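Local coordinates for rhamnosidase B (PDB 2OKX), which probably releases terminal alpha-L-rhamnose from rhamnosides by hydrolysis, as a glycoside hydrolase of family 78, at residues A40-T45 against L111-E116; E57-G62 against D74-G79; G28-P33 against N88-L93. One frame throughout, in Å; residues are numbered along the deposited sequence.

Contact 1 (A40-T45 against L111-E116); sequences AMLHIT and LIAEIE
Met41 to Thr45 and Leu111 to Glu116 run antiparallel as neighbouring strands, illustrating how one strand pair can present a mixed and an apolar face at once. The backbone bonds come in three reciprocal pairs, at Met41–Glu116, His43–Glu114 and Thr45–Ile112. They are tighter at the first pair, where Glu116 N reaches Met41 O at 2.7 Å, than at the last, where Thr45 N lies 3.2 Å from Ile112 O.

The apolar face uses the non-hydrogen-bonded pairs. Leu42 crosses Ile115 at a slant, its CG 3.8 Å from Ile115 CG1. Ile44 sets its CB 4.0 Å from the Ala113 CB methyl, and because its CG1 is anti to the backbone N (chi1 176°), CD1 extends as far as Leu111 CD1, 3.7 Å away.

The other face is mixed, with polar groups at His43, Glu114 and Glu116 and, toward the Thr45 end, an unusually close methyl contact of Thr45 CG2 with Ile112 CG2 at 3.2 Å. The His43 ring and Glu116 carboxylate planes are perpendicular. A water bridges them: it lies in the plane of the ring at its edge, 2.8 Å from His43 NE2, and donates to Glu116 OE1. The ring's rotation is also fixed by ND1, which bonds to Ser75 OG. Glu114 turns its carboxylate to Arg4 and to the backbone N of Asn7.

Strand 41-47 is hydrogen-bonded to strand 70-77 along its other edge. The Leu42 and Ile115 side faces strands 49-54 and 87-96 of the second sheet, giving a beta sandwich consistent with the galactose-binding-like class of this domain.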
ATOM      1  N   ALA A  40      29.441 -12.208 -14.823  1.00 35.84           N
ATOM      2  CA  ALA A  40      29.762 -10.842 -14.451  1.00 34.42           C
ATOM      3  C   ALA A  40      28.595 -10.359 -13.597  1.00 34.59           C
ATOM      4  O   ALA A  40      27.507 -10.099 -14.109  1.00 33.32           O
ATOM      5  CB  ALA A  40      29.907  -9.978 -15.696  1.00 32.77           C
ATOM      6  N   MET A  41      28.826 -10.258 -12.292  1.00 32.90           N
ATOM      7  CA  MET A  41      27.792  -9.827 -11.363  1.00 31.70           C
ATOM      8  C   MET A  41      27.880  -8.340 -11.033  1.00 32.51           C
ATOM      9  O   MET A  41      28.971  -7.789 -10.866  1.00 33.28           O
ATOM     10  CB  MET A  41      27.879 -10.630 -10.060  1.00 30.64           C
ATOM     11  CG  MET A  41      27.717 -12.135 -10.224  1.00 30.51           C
ATOM     12  SD  MET A  41      26.168 -12.586 -11.048  1.00 30.17           S
ATOM     13  CE  MET A  41      24.973 -12.249  -9.734  1.00 27.64           C
ATOM     14  N   LEU A  42      26.719  -7.700 -10.946  1.00 29.97           N
ATOM     15  CA  LEU A  42      26.636  -6.287 -10.608  1.00 29.46           C
ATOM     16  C   LEU A  42      25.837  -6.202  -9.312  1.00 30.81           C
ATOM     17  O   LEU A  42      24.631  -6.466  -9.291  1.00 29.88           O
ATOM     18  CB  LEU A  42      25.939  -5.504 -11.723  1.00 25.61           C
ATOM     19  CG  LEU A  42      26.013  -3.975 -11.653  1.00 26.17           C
ATOM     20  CD1 LEU A  42      25.604  -3.375 -12.989  1.00 24.08           C
ATOM     21  CD2 LEU A  42      25.116  -3.459 -10.534  1.00 25.98           C
ATOM     22  N   HIS A  43      26.528  -5.854  -8.231  1.00 29.22           N
ATOM     23  CA  HIS A  43      25.923  -5.735  -6.910  1.00 28.37           C
ATOM     24  C   HIS A  43      25.593  -4.270  -6.676  1.00 27.75           C
ATOM     25  O   HIS A  43      26.443  -3.401  -6.859  1.00 28.66           O
ATOM     26  CB  HIS A  43      26.908  -6.235  -5.859  1.00 28.15           C
ATOM     27  CG  HIS A  43      27.468  -7.589  -6.163  1.00 27.40           C
ATOM     28  ND1 HIS A  43      26.752  -8.753  -5.980  1.00 26.58           N
ATOM     29  CD2 HIS A  43      28.677  -7.964  -6.648  1.00 27.02           C
ATOM     30  CE1 HIS A  43      27.494  -9.786  -6.335  1.00 26.86           C
ATOM     31  NE2 HIS A  43      28.668  -9.334  -6.744  1.00 28.47           N
ATOM     32  N   ILE A  44      24.364  -3.995  -6.255  1.00 27.63           N
ATOM     33  CA  ILE A  44      23.943  -2.615  -6.072  1.00 26.91           C
ATOM     34  C   ILE A  44      22.818  -2.382  -5.068  1.00 26.87           C
ATOM     35  O   ILE A  44      21.986  -3.257  -4.816  1.00 25.95           O
ATOM     36  CB  ILE A  44      23.487  -2.032  -7.435  1.00 29.34           C
ATOM     37  CG1 ILE A  44      22.946  -0.610  -7.271  1.00 27.49           C
ATOM     38  CG2 ILE A  44      22.409  -2.932  -8.043  1.00 30.20           C
ATOM     39  CD1 ILE A  44      22.508   0.028  -8.585  1.00 29.67           C
ATOM     40  N   THR A  45      22.823  -1.188  -4.489  1.00 26.16           N
ATOM     41  CA  THR A  45      21.784  -0.753  -3.568  1.00 25.72           C
ATOM     42  C   THR A  45      21.832   0.766  -3.599  1.00 25.68           C
ATOM     43  O   THR A  45      22.809   1.351  -4.065  1.00 26.56           O
ATOM     44  CB  THR A  45      21.986  -1.273  -2.126  1.00 26.16           C
ATOM     45  OG1 THR A  45      20.793  -1.019  -1.371  1.00 25.99           O
ATOM     46  CG2 THR A  45      23.155  -0.576  -1.445  1.00 26.73           C
ATOM     47  N   LEU A 111      24.356   6.010  -3.656  1.00 29.16           N
ATOM     48  CA  LEU A 111      24.412   4.897  -4.585  1.00 28.79           C
ATOM     49  C   LEU A 111      25.736   4.167  -4.418  1.00 30.34           C
ATOM     50  O   LEU A 111      26.791   4.793  -4.313  1.00 30.41           O
ATOM     51  CB  LEU A 111      24.310   5.390  -6.026  1.00 29.09           C
ATOM     52  CG  LEU A 111      24.658   4.331  -7.082  1.00 30.36           C
ATOM     53  CD1 LEU A 111      23.609   3.229  -7.074  1.00 30.08           C
ATOM     54  CD2 LEU A 111      24.739   4.982  -8.456  1.00 30.04           C
ATOM     55  N   ILE A 112      25.673   2.843  -4.375  1.00 29.64           N
ATOM     56  CA  ILE A 112      26.871   2.028  -4.272  1.00 29.63           C
ATOM     57  C   ILE A 112      26.671   0.830  -5.198  1.00 30.55           C
ATOM     58  O   ILE A 112      25.685   0.097  -5.080  1.00 28.93           O
ATOM     59  CB  ILE A 112      27.134   1.563  -2.816  1.00 29.69           C
ATOM     60  CG1 ILE A 112      28.474   0.829  -2.748  1.00 29.04           C
ATOM     61  CG2 ILE A 112      25.999   0.677  -2.323  1.00 29.21           C
ATOM     62  CD1 ILE A 112      28.954   0.553  -1.342  1.00 27.47           C
ATOM     63  N   ALA A 113      27.594   0.657  -6.139  1.00 29.22           N
ATOM     64  CA  ALA A 113      27.512  -0.434  -7.099  1.00 30.77           C
ATOM     65  C   ALA A 113      28.892  -0.935  -7.480  1.00 31.91           C
ATOM     66  O   ALA A 113      29.851  -0.166  -7.544  1.00 33.15           O
ATOM     67  CB  ALA A 113      26.762   0.024  -8.344  1.00 29.13           C
ATOM     68  N   GLU A 114      28.986  -2.231  -7.745  1.00 33.61           N
ATOM     69  CA  GLU A 114      30.256  -2.833  -8.111  1.00 34.10           C
ATOM     70  C   GLU A 114      30.044  -4.016  -9.048  1.00 34.25           C
ATOM     71  O   GLU A 114      29.189  -4.866  -8.798  1.00 32.82           O
ATOM     72  CB  GLU A 114      30.978  -3.304  -6.847  1.00 33.95           C
ATOM     73  CG  GLU A 114      32.412  -3.757  -7.066  1.00 36.85           C
ATOM     74  CD  GLU A 114      33.006  -4.386  -5.823  1.00 36.65           C
ATOM     75  OE1 GLU A 114      32.786  -3.841  -4.722  1.00 37.48           O
ATOM     76  OE2 GLU A 114      33.697  -5.419  -5.945  1.00 39.30           O
ATOM     77  N   ILE A 115      30.817  -4.055 -10.130  1.00 34.42           N
ATOM     78  CA  ILE A 115      30.739  -5.150 -11.087  1.00 35.80           C
ATOM     79  C   ILE A 115      31.926  -6.061 -10.817  1.00 38.23           C
ATOM     80  O   ILE A 115      33.073  -5.615 -10.820  1.00 39.18           O
ATOM     81  CB  ILE A 115      30.806  -4.647 -12.541  1.00 35.65           C
ATOM     82  CG1 ILE A 115      29.580  -3.785 -12.847  1.00 35.30           C
ATOM     83  CG2 ILE A 115      30.874  -5.830 -13.498  1.00 34.16           C
ATOM     84  CD1 ILE A 115      29.534  -3.266 -14.263  1.00 38.11           C
ATOM     85  N   GLU A 116      31.644  -7.335 -10.576  1.00 39.53           N
ATOM     86  CA  GLU A 116      32.687  -8.304 -10.280  1.00 42.43           C
ATOM     87  C   GLU A 116      32.588  -9.525 -11.182  1.00 43.16           C
ATOM     88  O   GLU A 116      31.494  -9.995 -11.497  1.00 42.43           O
ATOM     89  CB  GLU A 116      32.590  -8.732  -8.812  1.00 44.81           C
ATOM     90  CG  GLU A 116      33.595  -9.793  -8.390  1.00 51.25           C
ATOM     91  CD  GLU A 116      33.528 -10.104  -6.902  1.00 54.19           C
ATOM     92  OE1 GLU A 116      32.459 -10.546  -6.426  1.00 55.82           O
ATOM     93  OE2 GLU A 116      34.546  -9.905  -6.206  1.00 56.86           O
TER
HETATM   94  O   HOH W   1      30.440 -11.223  -7.748  1.00 36.50           O

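Contact 2 (E57-G62 against D74-G79); sequences EQVGRG and DSYDIG
Val59 and Tyr76 lie alongside each other where two sheets meet, their side chains running opposite ways, a worked case of an aromatic side chain reaching from one sheet to the other. From Tyr76 CB, which points toward segment 57-62, CG is set anti to the carbonyl carbon (chi1 -60°), and the ring begins beside Val59. Its CD2 is 3.6 Å from Val59 CG1, while CG lies somewhat farther from the same methyl. One atom on, CE2 comes within 3.9 Å of Gly60 CA, and CZ stays close to that carbon too.

The tip is polar. Tyr76 OH has a water in the plane of the ring, at 2.8 Å, and this water accepts a hydrogen bond from Arg61 N at 2.9 Å, thereby linking the strands through solvent. The same hydroxyl is hydrogen-bonded to Tyr50 OH. The absence of a side chain on Gly60 matters, since a CB there would sit 2.3 Å from Tyr76 OH. A CB on Gly62 would likewise fall 2.4 Å from Asp74 OD2, which bonds to Tyr50, while Asp74 OD1 forms a salt bridge with Arg193.

No hydrogen bond joins the segments directly, as expected for strands whose segment axes come no closer than 8.9 Å. Strand 57-62 is an outer strand of the seven-stranded sheet, beside strand 49-54; strand 70-77 lies in the five-stranded one, next to strand 41-47, and Phe197 stacks on the Tyr76 ring.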
ATOM      1  N   GLU A  57      20.485  -0.328 -21.634  1.00 26.85           N
ATOM      2  CA  GLU A  57      19.357  -1.221 -21.392  1.00 28.17           C
ATOM      3  C   GLU A  57      18.935  -1.237 -19.921  1.00 26.46           C
ATOM      4  O   GLU A  57      19.763  -1.459 -19.036  1.00 24.88           O
ATOM      5  CB  GLU A  57      19.722  -2.637 -21.838  1.00 29.63           C
ATOM      6  CG  GLU A  57      18.589  -3.644 -21.736  1.00 35.21           C
ATOM      7  CD  GLU A  57      19.017  -5.040 -22.157  1.00 37.75           C
ATOM      8  OE1 GLU A  57      19.553  -5.187 -23.279  1.00 37.38           O
ATOM      9  OE2 GLU A  57      18.813  -5.991 -21.369  1.00 39.19           O
ATOM     10  N   GLN A  58      17.651  -1.005 -19.664  1.00 24.98           N
ATOM     11  CA  GLN A  58      17.148  -1.021 -18.294  1.00 25.95           C
ATOM     12  C   GLN A  58      17.189  -2.462 -17.800  1.00 26.54           C
ATOM     13  O   GLN A  58      16.563  -3.350 -18.388  1.00 27.44           O
ATOM     14  CB  GLN A  58      15.716  -0.498 -18.242  1.00 27.86           C
ATOM     15  CG  GLN A  58      15.251  -0.153 -16.839  1.00 30.87           C
ATOM     16  CD  GLN A  58      13.770   0.119 -16.777  1.00 35.05           C
ATOM     17  OE1 GLN A  58      12.963  -0.799 -16.621  1.00 37.03           O
ATOM     18  NE2 GLN A  58      13.398   1.384 -16.918  1.00 37.69           N
ATOM     19  N   VAL A  59      17.925  -2.698 -16.722  1.00 23.84           N
ATOM     20  CA  VAL A  59      18.070  -4.041 -16.189  1.00 24.07           C
ATOM     21  C   VAL A  59      17.198  -4.370 -14.977  1.00 24.90           C
ATOM     22  O   VAL A  59      16.719  -5.495 -14.849  1.00 25.65           O
ATOM     23  CB  VAL A  59      19.549  -4.316 -15.835  1.00 23.21           C
ATOM     24  CG1 VAL A  59      19.685  -5.650 -15.128  1.00 22.78           C
ATOM     25  CG2 VAL A  59      20.387  -4.307 -17.108  1.00 23.48           C
ATOM     26  N   GLY A  60      16.991  -3.403 -14.090  1.00 25.24           N
ATOM     27  CA  GLY A  60      16.186  -3.674 -12.915  1.00 23.32           C
ATOM     28  C   GLY A  60      15.878  -2.457 -12.065  1.00 22.65           C
ATOM     29  O   GLY A  60      16.275  -1.337 -12.395  1.00 21.72           O
ATOM     30  N   ARG A  61      15.155  -2.694 -10.973  1.00 22.09           N
ATOM     31  CA  ARG A  61      14.752  -1.651 -10.031  1.00 22.61           C
ATOM     32  C   ARG A  61      14.939  -2.184  -8.615  1.00 22.36           C
ATOM     33  O   ARG A  61      14.904  -3.395  -8.391  1.00 22.98           O
ATOM     34  CB  ARG A  61      13.276  -1.288 -10.224  1.00 22.95           C
ATOM     35  CG  ARG A  61      12.892  -0.846 -11.628  1.00 22.32           C
ATOM     36  CD  ARG A  61      11.368  -0.732 -11.755  1.00 21.90           C
ATOM     37  NE  ARG A  61      10.936  -0.478 -13.128  1.00 19.54           N
ATOM     38  CZ  ARG A  61      10.856   0.725 -13.685  1.00 20.29           C
ATOM     39  NH1 ARG A  61      11.171   1.810 -12.990  1.00 18.16           N
ATOM     40  NH2 ARG A  61      10.465   0.844 -14.948  1.00 22.82           N
ATOM     41  N   GLY A  62      15.122  -1.275  -7.664  1.00 22.90           N
ATOM     42  CA  GLY A  62      15.302  -1.679  -6.282  1.00 19.58           C
ATOM     43  C   GLY A  62      15.709  -0.501  -5.415  1.00 19.91           C
ATOM     44  O   GLY A  62      15.499   0.650  -5.794  1.00 19.46           O
ATOM     45  N   ASP A  74      21.093  -5.677  -4.318  1.00 25.43           N
ATOM     46  CA  ASP A  74      20.770  -6.613  -5.389  1.00 24.92           C
ATOM     47  C   ASP A  74      21.995  -7.031  -6.187  1.00 24.60           C
ATOM     48  O   ASP A  74      22.938  -6.256  -6.336  1.00 24.60           O
ATOM     49  CB  ASP A  74      19.746  -5.979  -6.331  1.00 22.52           C
ATOM     50  CG  ASP A  74      18.515  -5.497  -5.599  1.00 22.48           C
ATOM     51  OD1 ASP A  74      17.980  -6.269  -4.782  1.00 22.32           O
ATOM     52  OD2 ASP A  74      18.085  -4.353  -5.837  1.00 22.58           O
ATOM     53  N   SER A  75      21.966  -8.259  -6.698  1.00 23.89           N
ATOM     54  CA  SER A  75      23.065  -8.794  -7.497  1.00 23.45           C
ATOM     55  C   SER A  75      22.524  -9.300  -8.832  1.00 23.31           C
ATOM     56  O   SER A  75      21.801 -10.293  -8.874  1.00 23.11           O
ATOM     57  CB  SER A  75      23.754  -9.945  -6.757  1.00 23.49           C
ATOM     58  OG  SER A  75      24.224  -9.538  -5.484  1.00 25.82           O
ATOM     59  N   TYR A  76      22.879  -8.614  -9.914  1.00 24.21           N
ATOM     60  CA  TYR A  76      22.427  -8.998 -11.250  1.00 26.80           C
ATOM     61  C   TYR A  76      23.511  -9.651 -12.089  1.00 27.14           C
ATOM     62  O   TYR A  76      24.670  -9.244 -12.044  1.00 28.86           O
ATOM     63  CB  TYR A  76      21.947  -7.786 -12.048  1.00 24.85           C
ATOM     64  CG  TYR A  76      20.797  -7.019 -11.453  1.00 23.52           C
ATOM     65  CD1 TYR A  76      21.005  -6.085 -10.438  1.00 22.96           C
ATOM     66  CD2 TYR A  76      19.499  -7.209 -11.922  1.00 22.72           C
ATOM     67  CE1 TYR A  76      19.946  -5.355  -9.906  1.00 22.65           C
ATOM     68  CE2 TYR A  76      18.433  -6.485 -11.399  1.00 21.22           C
ATOM     69  CZ  TYR A  76      18.662  -5.561 -10.391  1.00 22.84           C
ATOM     70  OH  TYR A  76      17.606  -4.856  -9.861  1.00 21.37           O
ATOM     71  N   ASP A  77      23.126 -10.661 -12.861  1.00 27.56           N
ATOM     72  CA  ASP A  77      24.063 -11.295 -13.772  1.00 27.57           C
ATOM     73  C   ASP A  77      23.875 -10.456 -15.035  1.00 27.93           C
ATOM     74  O   ASP A  77      22.840 -10.557 -15.699  1.00 26.42           O
ATOM     75  CB  ASP A  77      23.666 -12.739 -14.062  1.00 29.14           C
ATOM     76  CG  ASP A  77      24.632 -13.423 -15.015  1.00 30.26           C
ATOM     77  OD1 ASP A  77      25.097 -12.763 -15.969  1.00 31.00           O
ATOM     78  OD2 ASP A  77      24.920 -14.620 -14.815  1.00 31.86           O
ATOM     79  N   ILE A  78      24.855  -9.614 -15.356  1.00 26.98           N
ATOM     80  CA  ILE A  78      24.750  -8.750 -16.529  1.00 27.66           C
ATOM     81  C   ILE A  78      25.465  -9.270 -17.772  1.00 28.60           C
ATOM     82  O   ILE A  78      25.733  -8.506 -18.696  1.00 29.11           O
ATOM     83  CB  ILE A  78      25.288  -7.332 -16.229  1.00 29.50           C
ATOM     84  CG1 ILE A  78      26.735  -7.419 -15.731  1.00 30.05           C
ATOM     85  CG2 ILE A  78      24.398  -6.641 -15.204  1.00 27.83           C
ATOM     86  CD1 ILE A  78      27.399  -6.075 -15.548  1.00 32.32           C
ATOM     87  N   GLY A  79      25.756 -10.565 -17.801  1.00 30.92           N
ATOM     88  CA  GLY A  79      26.441 -11.137 -18.947  1.00 32.56           C
ATOM     89  C   GLY A  79      25.716 -10.868 -20.252  1.00 35.03           C
ATOM     90  O   GLY A  79      26.336 -10.788 -21.316  1.00 36.21           O
TER
HETATM   91  O   HOH W   2      14.972  -5.605 -10.557  1.00 22.94           O

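Contact 3 (G28-P33 against N88-L93); sequences GSFDAP and NTIAVL
Phe30 lays a ring face over Asn88 CB, and this CH-pi contact, 4.0 Å from CB to the ring centroid, forms the tightly packed part of the strand pair. With CG placed between the backbone N and the carbonyl carbon (chi1 67°), the ring leans across to the partner strand. There its CE1 meets Ile90 CG1 at 3.9 Å, near the ring plane, so that one aromatic group touches two residues by face and by edge. The Asn88 amide is turned only 25° from the ring plane. Its OD1 accepts from Asn55 ND2 and from Arg83 N, which holds the amide's rotation. Trimming the ring to an alanine here would probably open a gap over Asn88 CB and take from Ile90 CG1 the ring edge it packs on.

The other face is looser. Ser29, exposed, and Thr89 bring their hydroxyls to 3.4 Å between OG and OG1, a weak hydrogen bond in which either may donate. Between the two faces the backbone is firmly paired: Ile90 N reaches Gly28 O at 2.6 Å, and Asn88 N reaches Phe30 O at 2.7 Å, each with its returning bond.

Strands 22-31 and 87-96 are central neighbours in the seven-stranded antiparallel sheet, with strand 49-54 on the far edge of 87-96. The Phe30 and Ile90 face packs on Ile115 of strand 110-117, in the opposing sheet.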
ATOM      1  N   GLY A  28      28.884   5.640 -15.069  1.00 36.64           N
ATOM      2  CA  GLY A  28      30.197   5.076 -14.835  1.00 38.30           C
ATOM      3  C   GLY A  28      30.552   4.185 -16.007  1.00 39.90           C
ATOM      4  O   GLY A  28      29.706   3.443 -16.504  1.00 39.05           O
ATOM      5  N   SER A  29      31.795   4.264 -16.464  1.00 41.00           N
ATOM      6  CA  SER A  29      32.232   3.448 -17.584  1.00 42.25           C
ATOM      7  C   SER A  29      33.462   2.644 -17.215  1.00 42.75           C
ATOM      8  O   SER A  29      34.154   2.951 -16.244  1.00 42.28           O
ATOM      9  CB  SER A  29      32.542   4.327 -18.797  1.00 43.46           C
ATOM     10  OG  SER A  29      31.378   4.992 -19.257  1.00 47.93           O
ATOM     11  N   PHE A  30      33.724   1.605 -17.995  1.00 43.70           N
ATOM     12  CA  PHE A  30      34.877   0.749 -17.774  1.00 46.06           C
ATOM     13  C   PHE A  30      35.105  -0.110 -19.009  1.00 47.56           C
ATOM     14  O   PHE A  30      34.189  -0.334 -19.801  1.00 47.87           O
ATOM     15  CB  PHE A  30      34.659  -0.157 -16.558  1.00 45.66           C
ATOM     16  CG  PHE A  30      33.581  -1.187 -16.751  1.00 45.42           C
ATOM     17  CD1 PHE A  30      32.238  -0.830 -16.694  1.00 45.15           C
ATOM     18  CD2 PHE A  30      33.912  -2.516 -16.998  1.00 45.79           C
ATOM     19  CE1 PHE A  30      31.238  -1.781 -16.880  1.00 44.58           C
ATOM     20  CE2 PHE A  30      32.918  -3.476 -17.186  1.00 45.55           C
ATOM     21  CZ  PHE A  30      31.579  -3.106 -17.127  1.00 45.05           C
ATOM     22  N   ASP A  31      36.333  -0.580 -19.171  1.00 49.33           N
ATOM     23  CA  ASP A  31      36.674  -1.426 -20.300  1.00 51.10           C
ATOM     24  C   ASP A  31      36.556  -2.874 -19.848  1.00 50.47           C
ATOM     25  O   ASP A  31      37.255  -3.304 -18.931  1.00 50.96           O
ATOM     26  CB  ASP A  31      38.098  -1.124 -20.766  1.00 53.59           C
ATOM     27  CG  ASP A  31      38.270   0.316 -21.213  1.00 56.49           C
ATOM     28  OD1 ASP A  31      39.408   0.711 -21.541  1.00 58.84           O
ATOM     29  OD2 ASP A  31      37.264   1.055 -21.241  1.00 59.27           O
ATOM     30  N   ALA A  32      35.654  -3.618 -20.479  1.00 49.96           N
ATOM     31  CA  ALA A  32      35.446  -5.017 -20.132  1.00 49.89           C
ATOM     32  C   ALA A  32      36.449  -5.904 -20.861  1.00 51.22           C
ATOM     33  O   ALA A  32      36.756  -5.682 -22.033  1.00 51.64           O
ATOM     34  CB  ALA A  32      34.027  -5.437 -20.482  1.00 49.30           C
ATOM     35  N   PRO A  33      36.970  -6.931 -20.173  1.00 52.02           N
ATOM     36  CA  PRO A  33      37.943  -7.844 -20.779  1.00 52.67           C
ATOM     37  C   PRO A  33      37.419  -8.488 -22.059  1.00 53.03           C
ATOM     38  O   PRO A  33      36.211  -8.505 -22.307  1.00 52.47           O
ATOM     39  CB  PRO A  33      38.191  -8.865 -19.669  1.00 52.75           C
ATOM     40  CG  PRO A  33      36.882  -8.883 -18.932  1.00 52.73           C
ATOM     41  CD  PRO A  33      36.557  -7.414 -18.844  1.00 51.92           C
ATOM     42  N   ASN A  88      32.211  -0.183 -21.697  1.00 40.84           N
ATOM     43  CA  ASN A  88      30.848  -0.427 -21.240  1.00 40.35           C
ATOM     44  C   ASN A  88      30.404   0.734 -20.362  1.00 40.28           C
ATOM     45  O   ASN A  88      31.228   1.368 -19.702  1.00 38.60           O
ATOM     46  CB  ASN A  88      30.791  -1.727 -20.439  1.00 40.05           C
ATOM     47  CG  ASN A  88      30.866  -2.959 -21.320  1.00 42.90           C
ATOM     48  OD1 ASN A  88      29.842  -3.489 -21.750  1.00 42.01           O
ATOM     49  ND2 ASN A  88      32.080  -3.413 -21.603  1.00 42.43           N
ATOM     50  N   THR A  89      29.104   1.008 -20.352  1.00 39.14           N
ATOM     51  CA  THR A  89      28.571   2.102 -19.554  1.00 38.79           C
ATOM     52  C   THR A  89      27.477   1.671 -18.582  1.00 37.87           C
ATOM     53  O   THR A  89      26.526   0.982 -18.960  1.00 37.62           O
ATOM     54  CB  THR A  89      27.998   3.207 -20.452  1.00 40.77           C
ATOM     55  OG1 THR A  89      29.026   3.688 -21.328  1.00 42.60           O
ATOM     56  CG2 THR A  89      27.468   4.361 -19.607  1.00 41.75           C
ATOM     57  N   ILE A  90      27.625   2.083 -17.326  1.00 35.53           N
ATOM     58  CA  ILE A  90      26.644   1.790 -16.291  1.00 32.86           C
ATOM     59  C   ILE A  90      25.973   3.114 -15.965  1.00 32.33           C
ATOM     60  O   ILE A  90      26.652   4.106 -15.688  1.00 32.32           O
ATOM     61  CB  ILE A  90      27.297   1.248 -15.004  1.00 32.51           C
ATOM     62  CG1 ILE A  90      28.132   0.005 -15.316  1.00 33.35           C
ATOM     63  CG2 ILE A  90      26.219   0.918 -13.982  1.00 31.28           C
ATOM     64  CD1 ILE A  90      27.335  -1.146 -15.908  1.00 35.65           C
ATOM     65  N   ALA A  91      24.646   3.135 -16.015  1.00 30.51           N
ATOM     66  CA  ALA A  91      23.889   4.346 -15.723  1.00 28.29           C
ATOM     67  C   ALA A  91      22.833   4.027 -14.681  1.00 29.76           C
ATOM     68  O   ALA A  91      22.182   2.982 -14.739  1.00 29.58           O
ATOM     69  CB  ALA A  91      23.234   4.872 -16.987  1.00 28.13           C
ATOM     70  N   VAL A  92      22.658   4.928 -13.723  1.00 29.25           N
ATOM     71  CA  VAL A  92      21.683   4.703 -12.671  1.00 27.32           C
ATOM     72  C   VAL A  92      20.885   5.950 -12.339  1.00 27.42           C
ATOM     73  O   VAL A  92      21.423   7.060 -12.314  1.00 27.51           O
ATOM     74  CB  VAL A  92      22.357   4.232 -11.363  1.00 26.49           C
ATOM     75  CG1 VAL A  92      21.291   3.892 -10.327  1.00 25.89           C
ATOM     76  CG2 VAL A  92      23.265   3.038 -11.629  1.00 25.31           C
ATOM     77  N   LEU A  93      19.595   5.756 -12.099  1.00 25.46           N
ATOM     78  CA  LEU A  93      18.717   6.843 -11.702  1.00 26.35           C
ATOM     79  C   LEU A  93      18.396   6.530 -10.251  1.00 27.02           C
ATOM     80  O   LEU A  93      17.883   5.455  -9.948  1.00 26.54           O
ATOM     81  CB  LEU A  93      17.419   6.846 -12.512  1.00 25.26           C
ATOM     82  CG  LEU A  93      16.378   7.848 -11.990  1.00 24.80           C
ATOM     83  CD1 LEU A  93      16.868   9.264 -12.249  1.00 26.58           C
ATOM     84  CD2 LEU A  93      15.036   7.623 -12.675  1.00 25.31           C
TER

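Overall arrangement
The three contacts show a beta sandwich from complementary sides. Contact 1 pairs strands within the five-stranded sheet, contact 3 does so within the seven-stranded sheet, and contact 2 spans the space between them. Contacts 1 and 2 have centres about 9 Å apart and share adjoining strands, with Ile44 O 2.6 Å from Asp74 N in a probable hydrogen bond. Contacts 1 and 3, about 11 Å apart between centres, meet in the core, where Ile115 CD1 lies 3.5 Å from Phe30 CE1. Contacts 2 and 3 do not touch. The calcium ligands Val423 and His522 belong to none of these segments; glycerol near contacts 2 and 3 probably came from the crystallisation liquor.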